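Local coordinates for CalS10 (PDB 6UK5), which probably transfers a methyl group from S-adenosylmethionine to an amino pentose in the biosynthesis of calicheamicin, at residues Arg33-Trp37 against His38-Ala42; Leu128-Val131 against Ala132-Arg135. One frame throughout, in Å; residues are numbered along the deposited sequence.

Contact 1 of 2, residues Arg33-Trp37 against His38-Ala42. With SAM (S-adenosylmethionine), chain D; ACT (acetate ion), chain E.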
loop_
_atom_site.group_PDB
_atom_site.type_symbol
_atom_site.label_atom_id
_atom_site.label_comp_id
_atom_site.label_asym_id
_atom_site.label_seq_id
_atom_site.Cartn_x
_atom_site.Cartn_y
_atom_site.Cartn_z
ATOM N N ARG A 33 4.761 -10.999 -4.919
ATOM C CA ARG A 33 5.305 -11.840 -3.860
ATOM C C ARG A 33 6.137 -12.995 -4.398
ATOM O O ARG A 33 6.782 -13.689 -3.605
ATOM C CB ARG A 33 4.178 -12.373 -2.973
ATOM C CG ARG A 33 3.652 -11.342 -1.984
ATOM C CD ARG A 33 2.575 -11.911 -1.073
ATOM N NE ARG A 33 2.204 -10.969 -0.016
ATOM C CZ ARG A 33 2.599 -11.051 1.254
ATOM N NH1 ARG A 33 3.381 -12.043 1.662
ATOM N NH2 ARG A 33 2.203 -10.134 2.125
ATOM N N GLY A 34 6.132 -13.222 -5.710
ATOM C CA GLY A 34 7.065 -14.153 -6.310
ATOM C C GLY A 34 6.432 -15.337 -7.008
ATOM O O GLY A 34 7.126 -16.308 -7.320
ATOM N N LYS A 35 5.128 -15.284 -7.264
ATOM C CA LYS A 35 4.471 -16.393 -7.939
ATOM C C LYS A 35 4.692 -16.280 -9.440
ATOM O O LYS A 35 4.584 -15.196 -10.022
ATOM C CB LYS A 35 2.973 -16.418 -7.628
ATOM C CG LYS A 35 2.254 -17.660 -8.167
ATOM C CD LYS A 35 0.806 -17.739 -7.692
ATOM C CE LYS A 35 0.066 -18.923 -8.313
ATOM N NZ LYS A 35 0.359 -20.219 -7.631
ATOM N N SER A 36 5.005 -17.409 -10.063
ATOM C CA SER A 36 5.201 -17.494 -11.506
ATOM C C SER A 36 4.216 -18.529 -12.036
ATOM O O SER A 36 4.475 -19.735 -11.968
ATOM C CB SER A 36 6.645 -17.859 -11.844
ATOM O OG SER A 36 6.747 -18.362 -13.163
ATOM N N TRP A 37 3.084 -18.056 -12.561
ATOM C CA TRP A 37 2.154 -18.960 -13.227
ATOM C C TRP A 37 2.837 -19.697 -14.369
ATOM O O TRP A 37 2.480 -20.840 -14.679
ATOM C CB TRP A 37 0.948 -18.190 -13.767
ATOM C CG TRP A 37 -0.140 -17.922 -12.771
ATOM C CD1 TRP A 37 -1.231 -18.703 -12.529
ATOM C CD2 TRP A 37 -0.270 -16.776 -11.918
ATOM N NE1 TRP A 37 -2.021 -18.125 -11.566
ATOM C CE2 TRP A 37 -1.455 -16.942 -11.175
ATOM C CE3 TRP A 37 0.506 -15.632 -11.705
ATOM C CZ2 TRP A 37 -1.884 -16.007 -10.235
ATOM C CZ3 TRP A 37 0.078 -14.705 -10.769
ATOM C CH2 TRP A 37 -1.106 -14.898 -10.046
ATOM N N HIS A 38 3.819 -19.056 -15.008
ATOM C CA HIS A 38 4.489 -19.667 -16.149
ATOM C C HIS A 38 5.281 -20.900 -15.732
ATOM O O HIS A 38 5.159 -21.965 -16.348
ATOM C CB HIS A 38 5.410 -18.653 -16.823
ATOM C CG HIS A 38 6.400 -19.275 -17.757
ATOM N ND1 HIS A 38 6.069 -19.682 -19.032
ATOM C CD2 HIS A 38 7.709 -19.580 -17.593
ATOM C CE1 HIS A 38 7.134 -20.201 -19.616
ATOM N NE2 HIS A 38 8.142 -20.151 -18.765
ATOM N N ASP A 39 6.107 -20.774 -14.692
ATOM C CA ASP A 39 6.891 -21.918 -14.239
ATOM C C ASP A 39 5.987 -23.040 -13.745
ATOM O O ASP A 39 6.272 -24.223 -13.968
ATOM C CB ASP A 39 7.864 -21.490 -13.141
ATOM C CG ASP A 39 8.959 -20.570 -13.657
ATOM O OD1 ASP A 39 9.214 -20.571 -14.881
ATOM O OD2 ASP A 39 9.566 -19.849 -12.833
ATOM N N GLU A 40 4.889 -22.690 -13.071
ATOM C CA GLU A 40 3.949 -23.706 -12.610
ATOM C C GLU A 40 3.319 -24.438 -13.789
ATOM O O GLU A 40 3.332 -25.674 -13.846
ATOM C CB GLU A 40 2.879 -23.060 -11.730
ATOM C CG GLU A 40 3.422 -22.555 -10.397
ATOM C CD GLU A 40 2.404 -21.752 -9.613
ATOM O OE1 GLU A 40 1.197 -21.873 -9.913
ATOM O OE2 GLU A 40 2.808 -20.996 -8.702
ATOM N N ALA A 41 2.765 -23.690 -14.745
ATOM C CA ALA A 41 2.153 -24.322 -15.909
ATOM C C ALA A 41 3.165 -25.175 -16.663
ATOM O O ALA A 41 2.845 -26.280 -17.118
ATOM C CB ALA A 41 1.556 -23.259 -16.831
ATOM N N ALA A 42 4.395 -24.676 -16.806
ATOM C CA ALA A 42 5.431 -25.436 -17.499
ATOM C C ALA A 42 5.715 -26.753 -16.789
ATOM O O ALA A 42 5.772 -27.815 -17.422
ATOM C CB ALA A 42 6.705 -24.597 -17.606
HETATM N N SAM D . -6.174 -21.198 -11.950
HETATM C CA SAM D . -6.446 -19.943 -11.325
HETATM C C SAM D . -5.152 -19.100 -11.107
HETATM O O SAM D . -4.144 -19.676 -10.627
HETATM O OXT SAM D . -5.224 -17.897 -11.426
HETATM C CB SAM D . -7.155 -20.171 -9.983
HETATM C CG SAM D . -7.869 -18.884 -9.608
HETATM S SD SAM D . -8.179 -19.011 -7.834
HETATM C CE SAM D . -8.396 -17.289 -7.414
HETATM C "C5'" SAM D . -9.892 -19.634 -7.631
HETATM C "C4'" SAM D . -10.858 -19.522 -8.817
HETATM O "O4'" SAM D . -11.858 -20.550 -8.694
HETATM C "C3'" SAM D . -11.607 -18.190 -8.905
HETATM O "O3'" SAM D . -11.172 -17.438 -10.035
HETATM C "C2'" SAM D . -13.091 -18.582 -9.054
HETATM O "O2'" SAM D . -13.715 -17.900 -10.136
HETATM C "C1'" SAM D . -13.036 -20.088 -9.310
HETATM N N9 SAM D . -14.158 -20.838 -8.760
HETATM C C8 SAM D . -14.553 -20.912 -7.448
HETATM N N7 SAM D . -15.552 -21.732 -7.236
HETATM C C5 SAM D . -15.835 -22.240 -8.492
HETATM C C6 SAM D . -16.778 -23.181 -8.948
HETATM N N6 SAM D . -17.684 -23.766 -8.160
HETATM N N1 SAM D . -16.767 -23.497 -10.261
HETATM C C2 SAM D . -15.877 -22.899 -11.059
HETATM N N3 SAM D . -14.951 -21.990 -10.747
HETATM C C4 SAM D . -14.982 -21.702 -9.442
HETATM C C ACT E . 1.254 -18.787 -3.851
HETATM O O ACT E . 1.444 -19.493 -4.876
HETATM O OXT ACT E . 0.784 -19.204 -2.761
HETATM C CH3 ACT E . 1.633 -17.296 -3.933
HETATM O O HOH W 1 5.659 -20.104 -8.282
#
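Ser36 O accepts Glu40 N at 3.2 Å and Trp37 O accepts Ala41 N at 2.9 Å, the first i to i+4 backbone bonds of helix 37-51. Ser36 is the N-cap: its OG takes Asp39 N at 2.9 Å, with a nearly straight N-H...O angle of 166°. The hydroxyl lies anti to its own backbone N (chi1 161°), which turns it back over the first turn. From the preceding residue Lys35 runs extended to CE and then bends, crossing the Glu40 side chain at about a right angle. Its NZ forms a salt bridge to OE2 of Glu40 at 2.8 Å, on the syn lone pair, and a weak bond to OE1; it also donates to an acetate. Glu40 has a second partner for OE1 in His68, and a water links its OE2 to Ser36 N. Putting an alanine at Lys35 would probably leave the Glu40 carboxylate without its charge mate and take the Lys35 CE contact off one face of the Trp37 indole, where it sits offset toward the rim. At that ring's edge, NE1 of Trp37 donates in plane to carboxylate O of S-adenosylmethionine, 2.8 Å away.

Contact 2 of 2, residues Leu128-Val131 against Ala132-Arg135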
loop_
_atom_site.group_PDB
_atom_site.type_symbol
_atom_site.label_atom_id
_atom_site.label_comp_id
_atom_site.label_asym_id
_atom_site.label_seq_id
_atom_site.Cartn_x
_atom_site.Cartn_y
_atom_site.Cartn_z
ATOM N N LEU A 128 -14.800 -24.546 -2.490
ATOM C CA LEU A 128 -16.012 -25.272 -2.162
ATOM C C LEU A 128 -16.078 -25.471 -0.651
ATOM O O LEU A 128 -15.057 -25.480 0.041
ATOM C CB LEU A 128 -16.032 -26.610 -2.899
ATOM C CG LEU A 128 -15.716 -26.482 -4.393
ATOM C CD1 LEU A 128 -15.579 -27.835 -5.064
ATOM C CD2 LEU A 128 -16.808 -25.669 -5.081
ATOM N N GLY A 129 -17.295 -25.609 -0.140
ATOM C CA GLY A 129 -17.504 -25.537 1.292
ATOM C C GLY A 129 -17.564 -26.872 2.002
ATOM O O GLY A 129 -17.285 -26.950 3.202
ATOM N N THR A 130 -17.914 -27.931 1.276
ATOM C CA THR A 130 -18.175 -29.229 1.877
ATOM C C THR A 130 -17.453 -30.322 1.102
ATOM O O THR A 130 -17.120 -30.167 -0.076
ATOM C CB THR A 130 -19.680 -29.531 1.912
ATOM O OG1 THR A 130 -20.132 -29.865 0.593
ATOM C CG2 THR A 130 -20.455 -28.320 2.416
ATOM N N VAL A 131 -17.218 -31.443 1.789
ATOM C CA VAL A 131 -16.582 -32.595 1.156
ATOM C C VAL A 131 -17.436 -33.133 0.018
ATOM O O VAL A 131 -16.907 -33.610 -0.994
ATOM C CB VAL A 131 -16.304 -33.686 2.210
ATOM C CG1 VAL A 131 -15.874 -34.982 1.538
ATOM C CG2 VAL A 131 -15.243 -33.216 3.195
ATOM N N ALA A 132 -18.761 -33.072 0.158
ATOM C CA ALA A 132 -19.636 -33.548 -0.909
ATOM C C ALA A 132 -19.461 -32.730 -2.181
ATOM O O ALA A 132 -19.564 -33.273 -3.287
ATOM C CB ALA A 132 -21.095 -33.509 -0.452
ATOM N N GLU A 133 -19.188 -31.430 -2.048
ATOM C CA GLU A 133 -19.026 -30.587 -3.228
ATOM C C GLU A 133 -17.720 -30.902 -3.944
ATOM O O GLU A 133 -17.688 -31.002 -5.177
ATOM C CB GLU A 133 -19.096 -29.114 -2.826
ATOM C CG GLU A 133 -20.504 -28.662 -2.432
ATOM C CD GLU A 133 -20.588 -27.177 -2.115
ATOM O OE1 GLU A 133 -19.529 -26.541 -1.936
ATOM O OE2 GLU A 133 -21.714 -26.644 -2.039
ATOM N N MET A 134 -16.632 -31.066 -3.190
ATOM C CA MET A 134 -15.356 -31.426 -3.798
ATOM C C MET A 134 -15.449 -32.759 -4.527
ATOM O O MET A 134 -14.864 -32.929 -5.602
ATOM C CB MET A 134 -14.271 -31.473 -2.724
ATOM C CG MET A 134 -12.925 -32.009 -3.197
ATOM S SD MET A 134 -12.805 -33.807 -3.030
ATOM C CE MET A 134 -12.892 -33.993 -1.253
ATOM N N ARG A 135 -16.178 -33.722 -3.958
ATOM C CA ARG A 135 -16.323 -35.015 -4.617
ATOM C C ARG A 135 -17.121 -34.898 -5.908
ATOM O O ARG A 135 -16.846 -35.621 -6.872
ATOM C CB ARG A 135 -16.985 -36.018 -3.674
ATOM C CG ARG A 135 -16.140 -36.388 -2.466
ATOM C CD ARG A 135 -16.963 -37.123 -1.420
ATOM N NE ARG A 135 -17.573 -38.335 -1.965
ATOM C CZ ARG A 135 -17.048 -39.557 -1.887
ATOM N NH1 ARG A 135 -15.884 -39.758 -1.282
ATOM N NH2 ARG A 135 -17.696 -40.585 -2.421
#
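Glu133 reaches back from the first turn of helix 131-143 to the loop before it, where its OE1 accepts the backbone N of Gly129 at 3.0 Å. The bond is straight (166°), and the N-H meets the oxygen nearly along its C-O axis. Extended beyond CG, the glutamate passes obliquely beside the Thr130 hydroxyl, and Leu128 CB lies 3.6 Å from the same OE1. The other carboxylate oxygen, OE2, makes a long, weak ion pair with Arg107. Thr130 is the N-cap: its OG1, placed between backbone N and carbonyl carbon (chi1 74°), accepts Glu133 N at 3.2 Å. That amide also bonds weakly to Thr130 O, a carbonyl shared with Met134 N at 3.3 Å. One residue on, Val131 O takes Arg135 N at 3.1 Å, so the amides of Glu133, Met134 and Arg135 all have acceptors within the turn. The apolar atoms pack around this polar frame: Leu128 CD1 against Met134 CA, and Val131 CG1 against Arg135 CD at 3.8 Å and, more loosely, Met134 CE. Beyond the turn, Met134 and Arg135 touch helix 220-229, while Leu128 lines the S-adenosylmethionine pocket. The whole is an N-capped helix start following a parallel strand, as in the Rossmann-like fold of S-adenosylmethionine-dependent methyltransferases.

Both contacts are local helix starts, in series along the chain, neither nested nor crossed. Contact 1 comes first: helix 20-32 ends in a Schellman motif at Gly34, and a short loop turns into helix 37-51, which leads to strand 57-61, an inner strand of the seven-stranded sheet. Contact 2 follows strand 115-120, the parallel neighbour of 57-61, closing the loop into helix 131-143, the helical link of the crossover to the parallel neighbouring strand 149-153. The two lie on opposite sides of the chain's centre, their nearest atoms about 17 Å apart. Bound S-adenosylmethionine connects them indirectly, with Trp37 of contact 1 and Leu128 of contact 2 both in its pocket.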